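Local coordinates for protein ADP/ATP-dependent NAD(P)H-hydrate dehydratase (Bacillus subtilis, PDB 3RPZ) that probably repairs hydrated NAD(P)H by removing water from it in a reaction driven by ADP or ATP, as a lyase of the NAD(P)H-hydrate dehydratase family, at residues 4-9 / 200-205; 63-68 / 85-90; 120-125 / 139-144; 146-151 / 185-190. All coordinates share one frame; numbering follows the deposited sequence.

Contacts 1, 2 and 4 all reach one mixed sheet. Contact 4 is a wholly buried part of its interior, where strands 147-149 and 185-188 run parallel and lead into the AMP site. Contact 1, partly buried, lies at the sheet edge, where the N-terminal chain meets strand 202-204; contact 2 is buried although near the other edge, the centres of contacts 1 and 2 being about 36 Å apart. Contact 3, partly buried, joins the turn after helix 112-121 to the loop before strand 147-149 and touches contact 4 through Leu122 and Tyr140. The chemistry follows place: aliphatic packing and a phosphate-binding lysine in contact 4, indole packing in contact 1, glycine backbones in contact 2, an arginine holding carbonyls in contact 3.

Contact 1: 4-9 / 200-205; sequences MNVPFW and GDCWLN
Trp203 is gripped between Pro7 and Trp9, and this sandwich is the tight part of the contact. The edge of Trp9 points into one face of the Trp203 indole, CE3 standing over the middle of the six-membered ring, with the two planes at 83°: a T-shaped pair with centroids 4.9 Å apart. Pro7 CG takes the opposite face in a CH-pi contact, 4.1 Å from the same ring centroid, and a rigid proline ring suits that flat surface. Beyond the pair, the Trp9 indole nitrogen is bonded to Asn241. Were Trp203 replaced by an alanine, the Trp9 edge and the Pro7 ring would probably lose the surface between them, opening a gap at the sheet edge. The backbones meet at a single bridge: Leu204 N donates to Pro7 O at 2.9 Å, and Trp9 N to Leu204 O at 3.0 Å. Val6 CG1, anti to the backbone N (chi1 178°), reaches Leu204 CG at 3.7 Å. Pro7, though laid on the indole, is exposed as a whole; the looser side belongs to Phe8, whose ring lies alongside Leu204, CE1 3.7 Å from Leu204 CB. An irregular N-terminal chain is thus bridged to 202-204, the edge strand of the mixed sheet.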
# COMPACT_ATOMS: atom_id res chain seq x y z
N MET A 4 -24.97 -23.25 -31.47
CA MET A 4 -23.94 -23.44 -32.48
C MET A 4 -22.91 -24.50 -32.00
O MET A 4 -21.94 -24.79 -32.74
CB MET A 4 -23.22 -22.11 -32.81
CG MET A 4 -24.01 -21.16 -33.72
SD MET A 4 -22.93 -19.81 -34.28
CE MET A 4 -23.67 -19.26 -35.84
N ASN A 5 -23.08 -25.04 -30.79
CA ASN A 5 -22.04 -25.89 -30.21
C ASN A 5 -20.64 -25.27 -30.27
O ASN A 5 -19.66 -25.91 -30.70
CB ASN A 5 -22.03 -27.26 -30.86
CG ASN A 5 -22.99 -28.25 -30.15
OD1 ASN A 5 -23.00 -28.30 -28.91
ND2 ASN A 5 -23.75 -28.94 -30.91
N VAL A 6 -20.52 -24.12 -29.68
CA VAL A 6 -19.24 -23.45 -29.60
C VAL A 6 -18.43 -24.19 -28.52
O VAL A 6 -18.90 -24.37 -27.39
CB VAL A 6 -19.45 -21.98 -29.26
CG1 VAL A 6 -18.08 -21.24 -29.12
CG2 VAL A 6 -20.27 -21.32 -30.36
N PRO A 7 -17.19 -24.59 -28.83
CA PRO A 7 -16.40 -25.33 -27.86
C PRO A 7 -15.87 -24.44 -26.76
O PRO A 7 -15.63 -23.24 -26.98
CB PRO A 7 -15.24 -25.89 -28.70
CG PRO A 7 -15.08 -24.85 -29.76
CD PRO A 7 -16.47 -24.44 -30.10
N PHE A 8 -15.66 -25.02 -25.58
CA PHE A 8 -14.97 -24.34 -24.51
C PHE A 8 -13.47 -24.39 -24.71
O PHE A 8 -12.89 -25.36 -25.13
CB PHE A 8 -15.34 -24.95 -23.15
CG PHE A 8 -16.74 -24.64 -22.71
CD1 PHE A 8 -17.05 -23.48 -22.11
CD2 PHE A 8 -17.76 -25.54 -22.94
CE1 PHE A 8 -18.33 -23.15 -21.73
CE2 PHE A 8 -19.08 -25.24 -22.55
CZ PHE A 8 -19.34 -24.03 -21.91
N TRP A 9 -12.81 -23.29 -24.36
CA TRP A 9 -11.34 -23.27 -24.22
C TRP A 9 -11.07 -23.86 -22.85
O TRP A 9 -11.32 -23.22 -21.83
CB TRP A 9 -10.80 -21.85 -24.39
CG TRP A 9 -9.33 -21.72 -24.43
CD1 TRP A 9 -8.53 -21.20 -23.47
CD2 TRP A 9 -8.47 -22.09 -25.52
NE1 TRP A 9 -7.22 -21.23 -23.88
CE2 TRP A 9 -7.15 -21.73 -25.15
CE3 TRP A 9 -8.68 -22.66 -26.78
CZ2 TRP A 9 -6.05 -21.96 -25.99
CZ3 TRP A 9 -7.59 -22.88 -27.61
CH2 TRP A 9 -6.29 -22.50 -27.21
N GLY A 200 -13.53 -16.73 -38.17
CA GLY A 200 -14.59 -17.64 -37.87
C GLY A 200 -14.43 -18.59 -36.69
O GLY A 200 -15.39 -19.23 -36.24
N ASP A 201 -13.21 -18.67 -36.16
CA ASP A 201 -13.00 -19.49 -34.97
C ASP A 201 -13.77 -18.83 -33.84
O ASP A 201 -13.86 -17.61 -33.76
CB ASP A 201 -11.52 -19.57 -34.60
CG ASP A 201 -10.71 -20.50 -35.44
OD1 ASP A 201 -11.25 -21.10 -36.37
OD2 ASP A 201 -9.48 -20.56 -35.10
N CYS A 202 -14.34 -19.63 -32.94
CA CYS A 202 -15.03 -19.08 -31.79
C CYS A 202 -14.98 -20.08 -30.65
O CYS A 202 -15.05 -21.31 -30.86
CB CYS A 202 -16.44 -18.77 -32.18
SG CYS A 202 -17.44 -17.83 -31.05
N TRP A 203 -14.84 -19.55 -29.45
CA TRP A 203 -14.75 -20.33 -28.21
C TRP A 203 -15.61 -19.69 -27.14
O TRP A 203 -15.93 -18.51 -27.20
CB TRP A 203 -13.30 -20.40 -27.73
CG TRP A 203 -12.35 -21.02 -28.69
CD1 TRP A 203 -11.70 -20.39 -29.76
CD2 TRP A 203 -11.91 -22.37 -28.71
NE1 TRP A 203 -10.88 -21.28 -30.38
CE2 TRP A 203 -10.99 -22.50 -29.78
CE3 TRP A 203 -12.20 -23.49 -27.94
CZ2 TRP A 203 -10.36 -23.69 -30.06
CZ3 TRP A 203 -11.54 -24.68 -28.21
CH2 TRP A 203 -10.67 -24.77 -29.28
N LEU A 204 -15.98 -20.51 -26.16
CA LEU A 204 -16.60 -20.05 -24.91
C LEU A 204 -15.60 -20.23 -23.79
O LEU A 204 -14.88 -21.22 -23.74
CB LEU A 204 -17.87 -20.82 -24.57
CG LEU A 204 -19.00 -20.76 -25.59
CD1 LEU A 204 -20.23 -21.52 -25.04
CD2 LEU A 204 -19.39 -19.32 -25.95
N ASN A 205 -15.64 -19.31 -22.83
CA ASN A 205 -14.80 -19.42 -21.66
C ASN A 205 -15.54 -20.12 -20.53
O ASN A 205 -16.64 -19.69 -20.18
CB ASN A 205 -14.40 -18.05 -21.14
CG ASN A 205 -13.42 -18.19 -20.01
OD1 ASN A 205 -12.36 -18.76 -20.18
ND2 ASN A 205 -13.78 -17.68 -18.84

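Contact 2: 63-68 / 85-90; sequences IGTSEN and DGWKKA
This is a close backbone contact between the end of strand 60-65 and the start of helix 86-89, at one flank of the mixed sheet. Gly64 and Gly86 meet with their CA atoms 3.9 Å apart; a CB on Gly86 would run into Gly64 CA, which explains why a residue without a side chain suits this position. Asp85 N gives a weak bond to Thr65 O at 2.8 Å. In this alpha/beta fold strand 81-84 is the outermost strand on its side, parallel to 60-65, and leads directly into helix 86-89, with Asp85 at the N-cap position. The Asp85 carboxylate makes no capping bond and, in the conformer modelled here, turns instead to the other segment: OD1 accepts from Glu67 N at 3.2 Å, met from above the carboxylate plane. The Glu67 carboxylate is salt-bridged to Arg84. Trp87 brings the edge of its indole to the strand end. Its CG stands between the backbone N and the carbonyl carbon (chi1 63°), which directs the ring there; Gly64 O lies at the edge, 3.4 Å from Trp87 CD1, and Thr65 CA is met obliquely. Loop residues Leu108 and Pro109, with Val114 of helix 112-121, pack on this broad apolar ring from beyond.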
# COMPACT_ATOMS: atom_id res chain seq x y z
N ILE A 63 2.73 3.39 -19.29
CA ILE A 63 1.33 3.81 -19.08
C ILE A 63 1.22 5.24 -19.56
O ILE A 63 1.93 6.13 -19.06
CB ILE A 63 0.94 3.67 -17.64
CG1 ILE A 63 1.06 2.19 -17.19
CG2 ILE A 63 -0.53 4.14 -17.48
CD1 ILE A 63 0.69 1.95 -15.71
N GLY A 64 0.38 5.46 -20.57
CA GLY A 64 0.06 6.80 -21.06
C GLY A 64 -1.23 7.25 -20.41
O GLY A 64 -2.34 6.87 -20.79
N THR A 65 -1.10 8.07 -19.39
CA THR A 65 -2.25 8.55 -18.61
C THR A 65 -2.00 9.99 -18.24
O THR A 65 -0.90 10.51 -18.38
CB THR A 65 -2.51 7.67 -17.44
OG1 THR A 65 -3.83 7.99 -16.86
CG2 THR A 65 -1.45 7.83 -16.32
N SER A 66 -3.08 10.58 -17.69
CA SER A 66 -3.08 11.94 -17.29
C SER A 66 -2.07 12.20 -16.18
O SER A 66 -1.85 11.28 -15.34
CB SER A 66 -4.52 12.28 -16.81
OG SER A 66 -5.48 12.03 -17.86
N GLU A 67 -1.47 13.38 -16.07
CA GLU A 67 -0.55 13.73 -15.02
C GLU A 67 -1.07 13.46 -13.65
O GLU A 67 -0.30 13.09 -12.75
CB GLU A 67 -0.09 15.22 -15.01
CG GLU A 67 0.86 15.55 -16.00
CD GLU A 67 1.45 16.88 -15.68
OE1 GLU A 67 0.68 17.86 -15.81
OE2 GLU A 67 2.62 16.94 -15.23
N ASN A 68 -2.34 13.69 -13.41
CA ASN A 68 -2.89 13.50 -12.08
C ASN A 68 -3.05 12.06 -11.70
O ASN A 68 -3.20 11.76 -10.52
CB ASN A 68 -4.22 14.24 -11.90
CG ASN A 68 -4.09 15.73 -12.15
OD1 ASN A 68 -4.97 16.33 -12.76
ND2 ASN A 68 -2.98 16.32 -11.73
N ASP A 85 0.48 12.29 -20.02
CA ASP A 85 -0.70 12.66 -20.84
C ASP A 85 -0.71 11.90 -22.14
O ASP A 85 -1.16 12.41 -23.17
CB ASP A 85 -0.77 14.18 -21.05
CG ASP A 85 -1.08 14.91 -19.78
OD1 ASP A 85 -1.95 14.43 -19.02
OD2 ASP A 85 -0.46 15.95 -19.57
N GLY A 86 -0.25 10.63 -22.12
CA GLY A 86 -0.09 9.91 -23.33
C GLY A 86 -1.34 9.64 -24.17
O GLY A 86 -1.25 9.65 -25.39
N TRP A 87 -2.49 9.38 -23.51
CA TRP A 87 -3.71 9.09 -24.29
C TRP A 87 -4.21 10.34 -24.98
O TRP A 87 -4.77 10.22 -26.06
CB TRP A 87 -4.78 8.40 -23.49
CG TRP A 87 -5.41 9.05 -22.32
CD1 TRP A 87 -5.11 8.85 -21.04
CD2 TRP A 87 -6.54 9.93 -22.32
NE1 TRP A 87 -5.91 9.62 -20.24
CE2 TRP A 87 -6.81 10.28 -21.01
CE3 TRP A 87 -7.33 10.45 -23.33
CZ2 TRP A 87 -7.89 11.13 -20.65
CZ3 TRP A 87 -8.41 11.30 -22.97
CH2 TRP A 87 -8.65 11.62 -21.65
N LYS A 88 -3.98 11.51 -24.39
CA LYS A 88 -4.30 12.76 -25.06
C LYS A 88 -3.31 12.99 -26.18
O LYS A 88 -3.68 13.42 -27.30
CB LYS A 88 -4.36 13.92 -24.05
CG LYS A 88 -5.48 13.75 -23.01
CD LYS A 88 -5.57 14.94 -22.04
CE LYS A 88 -6.38 14.63 -20.76
NZ LYS A 88 -6.74 15.87 -19.99
N LYS A 89 -2.00 12.83 -25.94
CA LYS A 89 -1.01 13.00 -26.97
C LYS A 89 -1.14 12.11 -28.18
O LYS A 89 -0.81 12.48 -29.30
CB LYS A 89 0.43 12.88 -26.39
CG LYS A 89 0.77 13.99 -25.40
CD LYS A 89 2.16 13.74 -24.85
CE LYS A 89 2.66 14.85 -23.96
NZ LYS A 89 3.86 14.36 -23.12
N ALA A 90 -1.66 10.90 -27.93
CA ALA A 90 -1.88 9.95 -29.00
C ALA A 90 -2.92 10.41 -30.00
O ALA A 90 -2.94 9.96 -31.12
CB ALA A 90 -2.28 8.54 -28.45

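Contact 3: 120-125 / 139-144; sequences HVLTAD and TYPKRE
Tyr140 is the first residue of segment 139-144 to meet the other segment: the edge of its ring, at CD2, lies 4.3 Å from Leu122 CD1. The ring also packs on Leu130 and Leu149 of the sheet, so an aromatic residue suits a place between loop and strands. Pro141 follows, its CD 3.9 Å from the same Leu122 methyl, the two side chains crossing at about a right angle. Leu122 is buried and forked: CD1 serves Tyr140 and Pro141, while CD2 goes to the arginine further on. These residues belong to the return from helix 112-121 and to the loop between strands 128-130 and 147-149, parallel neighbours in the sheet, so the contact ties one connection of the alpha/beta fold to the next. The type I turn from Val121 to Ala124, at the C-terminal side of helix 112-121, presents carbonyl oxygens to Arg143. There, chi1 of 64° and a bend at chi3 bring the guanidinium up to those oxygens. NE donates to Leu122 O at 2.8 Å, almost straight at 163°, along a lone pair in the carbonyl plane and close to the guanidinium plane. NH1 adds weak bonds, to Ala124 O at 2.8 Å and to Leu122 O at 3.4 Å, and also reaches Cys126 O. Leu122 CD2 lies over one face of the guanidinium, offset toward the rim, 3.8 Å from Arg143 NE. A methionine replacing Arg143 would probably leave the carbonyls of Leu122 and Ala124 without these donors and the turn less firmly fixed to the loop.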
# COMPACT_ATOMS: atom_id res chain seq x y z
N HIS A 120 -4.78 6.72 -34.49
CA HIS A 120 -3.33 6.77 -34.53
C HIS A 120 -2.66 5.47 -34.09
O HIS A 120 -1.71 5.05 -34.72
CB HIS A 120 -2.80 7.99 -33.75
CG HIS A 120 -3.08 9.27 -34.43
ND1 HIS A 120 -2.56 9.57 -35.66
CD2 HIS A 120 -3.79 10.36 -34.03
CE1 HIS A 120 -2.96 10.78 -36.02
NE2 HIS A 120 -3.74 11.26 -35.08
N VAL A 121 -3.13 4.89 -33.02
CA VAL A 121 -2.54 3.62 -32.52
C VAL A 121 -2.69 2.50 -33.55
O VAL A 121 -1.78 1.72 -33.74
CB VAL A 121 -3.17 3.26 -31.25
CG1 VAL A 121 -3.00 1.75 -30.90
CG2 VAL A 121 -2.61 4.25 -30.13
N LEU A 122 -3.77 2.52 -34.31
CA LEU A 122 -3.96 1.46 -35.30
C LEU A 122 -2.98 1.52 -36.48
O LEU A 122 -2.87 0.57 -37.23
CB LEU A 122 -5.39 1.48 -35.82
CG LEU A 122 -6.50 1.11 -34.84
CD1 LEU A 122 -7.93 1.33 -35.28
CD2 LEU A 122 -6.33 -0.38 -34.43
N THR A 123 -2.25 2.62 -36.65
CA THR A 123 -1.25 2.65 -37.67
C THR A 123 0.03 1.94 -37.22
O THR A 123 0.88 1.66 -38.05
CB THR A 123 -0.95 4.10 -38.16
OG1 THR A 123 -0.20 4.79 -37.17
CG2 THR A 123 -2.23 4.82 -38.50
N ALA A 124 0.15 1.62 -35.92
CA ALA A 124 1.27 0.79 -35.41
C ALA A 124 1.15 -0.63 -35.95
O ALA A 124 0.08 -1.04 -36.36
CB ALA A 124 1.28 0.79 -33.87
N ASP A 125 2.25 -1.36 -35.98
CA ASP A 125 2.24 -2.75 -36.40
C ASP A 125 2.37 -3.60 -35.15
O ASP A 125 3.45 -4.08 -34.78
CB ASP A 125 3.39 -3.09 -37.36
CG ASP A 125 3.29 -2.38 -38.72
OD1 ASP A 125 4.36 -2.22 -39.32
OD2 ASP A 125 2.21 -1.98 -39.18
N THR A 139 -15.88 1.42 -37.94
CA THR A 139 -15.20 0.37 -38.68
C THR A 139 -13.70 0.51 -38.47
O THR A 139 -13.23 1.46 -37.82
CB THR A 139 -15.57 0.40 -40.16
OG1 THR A 139 -15.17 1.65 -40.70
CG2 THR A 139 -17.10 0.23 -40.33
N TYR A 140 -12.95 -0.48 -38.96
CA TYR A 140 -11.54 -0.63 -38.66
C TYR A 140 -10.75 -0.79 -39.93
O TYR A 140 -11.20 -1.44 -40.85
CB TYR A 140 -11.33 -1.82 -37.71
CG TYR A 140 -12.09 -1.62 -36.42
CD1 TYR A 140 -13.43 -2.04 -36.31
CD2 TYR A 140 -11.53 -0.93 -35.37
CE1 TYR A 140 -14.11 -1.80 -35.16
CE2 TYR A 140 -12.22 -0.71 -34.21
CZ TYR A 140 -13.50 -1.14 -34.10
OH TYR A 140 -14.19 -0.88 -32.92
N PRO A 141 -9.58 -0.16 -40.01
CA PRO A 141 -8.79 -0.22 -41.23
C PRO A 141 -8.10 -1.57 -41.41
O PRO A 141 -7.74 -2.22 -40.41
CB PRO A 141 -7.74 0.85 -40.98
CG PRO A 141 -7.55 0.87 -39.52
CD PRO A 141 -8.91 0.60 -38.94
N LYS A 142 -7.84 -1.97 -42.65
CA LYS A 142 -7.05 -3.16 -42.86
C LYS A 142 -5.65 -2.87 -42.32
O LYS A 142 -5.09 -1.80 -42.55
CB LYS A 142 -6.99 -3.52 -44.36
CG LYS A 142 -5.89 -4.54 -44.76
CD LYS A 142 -5.98 -5.88 -44.07
CE LYS A 142 -4.64 -6.68 -44.26
NZ LYS A 142 -4.50 -7.81 -43.27
N ARG A 143 -5.12 -3.82 -41.54
CA ARG A 143 -3.79 -3.71 -40.94
C ARG A 143 -3.32 -5.14 -40.65
O ARG A 143 -4.15 -6.07 -40.63
CB ARG A 143 -3.86 -2.82 -39.67
CG ARG A 143 -4.71 -3.43 -38.59
CD ARG A 143 -4.99 -2.55 -37.40
NE ARG A 143 -3.81 -2.01 -36.70
CZ ARG A 143 -3.24 -2.57 -35.62
NH1 ARG A 143 -2.21 -1.96 -35.04
NH2 ARG A 143 -3.66 -3.74 -35.12
N GLU A 144 -2.05 -5.34 -40.32
CA GLU A 144 -1.59 -6.72 -40.12
C GLU A 144 -1.95 -7.26 -38.72
O GLU A 144 -2.42 -8.43 -38.59
CB GLU A 144 -0.10 -6.85 -40.43
CG GLU A 144 0.32 -8.23 -40.95
CD GLU A 144 -0.57 -8.75 -42.07
OE1 GLU A 144 -0.85 -7.99 -43.03
OE2 GLU A 144 -1.01 -9.92 -41.99

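Contact 4: 146-151 / 185-190; sequences PVILTP and VIVLKG. With AMP (adenosine monophosphate), chain C.
Strands 147-149 and 185-188 run parallel, their axes 4.7 Å apart at closest approach and 18° apart in direction, with Val185 N, Leu149 N and Val187 N donating in turn to Val147 O, Val185 O and Leu149 O; beyond them Lys189 N bonds to Pro151 O at 2.9 Å. The side chains of Ile148 and Val185 lie side by side on one face, Ile148 CG1 3.9 Å from Val185 CB, while those of Pro151 and Ile186 cross at about a right angle, Pro151 CG to Ile186 CG2 3.9 Å. Branched aliphatic residues suit these buried, extended positions between helices. The end of strand 185-188 leads into Lys189 and Gly190 of the AMP pocket. Bends at chi2 and chi3 fold the Lys189 chain back over Thr150, and NZ donates to Thr150 O at 2.9 Å, to AMP O3P at 2.9 Å and to a water at 2.8 Å that also contacts Thr150 OG1. Gly190 N donates to AMP O2' at 2.9 Å; its backbone angles (phi 133°, psi 173°) would jam a CB against the preceding carbonyl. Held by a carbonyl and a water, with a long, weak ion pair to Asp131, the Lys189 amine probably helps offset the phosphate's negative charge and fix the nucleotide.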
# COMPACT_ATOMS: atom_id res chain seq x y z
N PRO A 146 -3.78 -7.92 -35.10
CA PRO A 146 -5.18 -8.06 -34.74
C PRO A 146 -5.69 -6.85 -33.95
O PRO A 146 -4.89 -6.20 -33.25
CB PRO A 146 -5.22 -9.32 -33.86
CG PRO A 146 -3.77 -9.54 -33.48
CD PRO A 146 -2.93 -8.98 -34.49
N VAL A 147 -6.98 -6.59 -34.07
CA VAL A 147 -7.68 -5.63 -33.25
C VAL A 147 -8.61 -6.45 -32.37
O VAL A 147 -9.39 -7.27 -32.89
CB VAL A 147 -8.44 -4.63 -34.09
CG1 VAL A 147 -9.31 -3.72 -33.23
CG2 VAL A 147 -7.46 -3.82 -34.99
N ILE A 148 -8.54 -6.25 -31.07
CA ILE A 148 -9.28 -7.05 -30.10
C ILE A 148 -10.19 -6.13 -29.31
O ILE A 148 -9.72 -5.25 -28.58
CB ILE A 148 -8.30 -7.79 -29.15
CG1 ILE A 148 -7.37 -8.74 -29.93
CG2 ILE A 148 -9.04 -8.52 -27.98
CD1 ILE A 148 -5.97 -8.84 -29.28
N LEU A 149 -11.52 -6.28 -29.50
CA LEU A 149 -12.51 -5.51 -28.80
C LEU A 149 -13.01 -6.29 -27.63
O LEU A 149 -13.31 -7.47 -27.77
CB LEU A 149 -13.68 -5.20 -29.76
CG LEU A 149 -13.30 -4.64 -31.15
CD1 LEU A 149 -14.59 -4.32 -31.91
CD2 LEU A 149 -12.42 -3.38 -31.03
N THR A 150 -13.18 -5.65 -26.46
CA THR A 150 -13.59 -6.36 -25.26
C THR A 150 -14.88 -5.82 -24.61
O THR A 150 -14.89 -5.47 -23.45
CB THR A 150 -12.44 -6.44 -24.24
OG1 THR A 150 -12.13 -5.11 -23.75
CG2 THR A 150 -11.17 -7.06 -24.82
N PRO A 151 -15.97 -5.74 -25.36
CA PRO A 151 -17.21 -5.25 -24.82
C PRO A 151 -17.90 -6.19 -23.83
O PRO A 151 -18.01 -7.39 -24.05
CB PRO A 151 -18.09 -5.09 -26.05
CG PRO A 151 -17.64 -6.21 -26.94
CD PRO A 151 -16.14 -6.21 -26.74
N VAL A 185 -11.27 -9.26 -33.50
CA VAL A 185 -11.58 -10.19 -32.43
C VAL A 185 -12.66 -9.52 -31.58
O VAL A 185 -12.55 -8.30 -31.30
CB VAL A 185 -10.35 -10.54 -31.58
CG1 VAL A 185 -10.71 -11.59 -30.49
CG2 VAL A 185 -9.21 -11.05 -32.49
N ILE A 186 -13.64 -10.27 -31.08
CA ILE A 186 -14.59 -9.75 -30.09
C ILE A 186 -14.62 -10.69 -28.92
O ILE A 186 -14.96 -11.87 -29.08
CB ILE A 186 -16.02 -9.54 -30.65
CG1 ILE A 186 -15.99 -8.55 -31.80
CG2 ILE A 186 -16.96 -8.99 -29.53
CD1 ILE A 186 -17.33 -8.25 -32.42
N VAL A 187 -14.27 -10.17 -27.74
CA VAL A 187 -14.39 -10.83 -26.46
C VAL A 187 -15.65 -10.26 -25.86
O VAL A 187 -15.65 -9.17 -25.32
CB VAL A 187 -13.18 -10.58 -25.55
CG1 VAL A 187 -13.38 -11.28 -24.22
CG2 VAL A 187 -11.89 -11.03 -26.23
N LEU A 188 -16.77 -10.98 -26.04
CA LEU A 188 -18.06 -10.54 -25.54
C LEU A 188 -18.22 -11.09 -24.14
O LEU A 188 -18.48 -12.31 -23.93
CB LEU A 188 -19.21 -11.00 -26.44
CG LEU A 188 -20.61 -10.72 -25.92
CD1 LEU A 188 -20.83 -9.20 -25.78
CD2 LEU A 188 -21.69 -11.33 -26.82
N LYS A 189 -18.10 -10.21 -23.19
CA LYS A 189 -18.02 -10.59 -21.79
C LYS A 189 -19.38 -10.99 -21.22
O LYS A 189 -20.45 -10.77 -21.80
CB LYS A 189 -17.35 -9.44 -21.03
CG LYS A 189 -15.86 -9.44 -21.34
CD LYS A 189 -15.11 -8.14 -21.66
CE LYS A 189 -15.10 -7.31 -20.45
NZ LYS A 189 -14.68 -5.84 -20.60
N GLY A 190 -19.28 -11.60 -20.03
CA GLY A 190 -20.39 -12.18 -19.34
C GLY A 190 -20.07 -13.56 -18.84
O GLY A 190 -19.02 -14.11 -19.13
P AMP C . -16.58 -5.19 -17.14
O1P AMP C . -15.84 -4.72 -15.84
O2P AMP C . -18.02 -4.91 -16.94
O3P AMP C . -15.88 -4.52 -18.31
O5' AMP C . -16.11 -6.64 -17.25
C5' AMP C . -16.61 -7.64 -16.29
C4' AMP C . -15.73 -8.84 -16.32
O4' AMP C . -16.14 -9.79 -15.28
C3' AMP C . -15.74 -9.62 -17.62
O3' AMP C . -14.53 -10.34 -17.74
C2' AMP C . -16.92 -10.55 -17.31
O2' AMP C . -17.02 -11.67 -18.22
C1' AMP C . -16.61 -10.98 -15.90
N9 AMP C . -17.82 -11.34 -15.14
C8 AMP C . -18.69 -10.50 -14.57
N7 AMP C . -19.72 -11.17 -13.96
C5 AMP C . -19.43 -12.47 -14.16
C6 AMP C . -20.12 -13.73 -13.82
N6 AMP C . -21.27 -13.68 -13.13
N1 AMP C . -19.52 -14.85 -14.23
C2 AMP C . -18.37 -14.89 -14.91
N3 AMP C . -17.68 -13.77 -15.30
C4 AMP C . -18.24 -12.65 -14.94
O HOH W 1 -11.92 -6.11 -20.81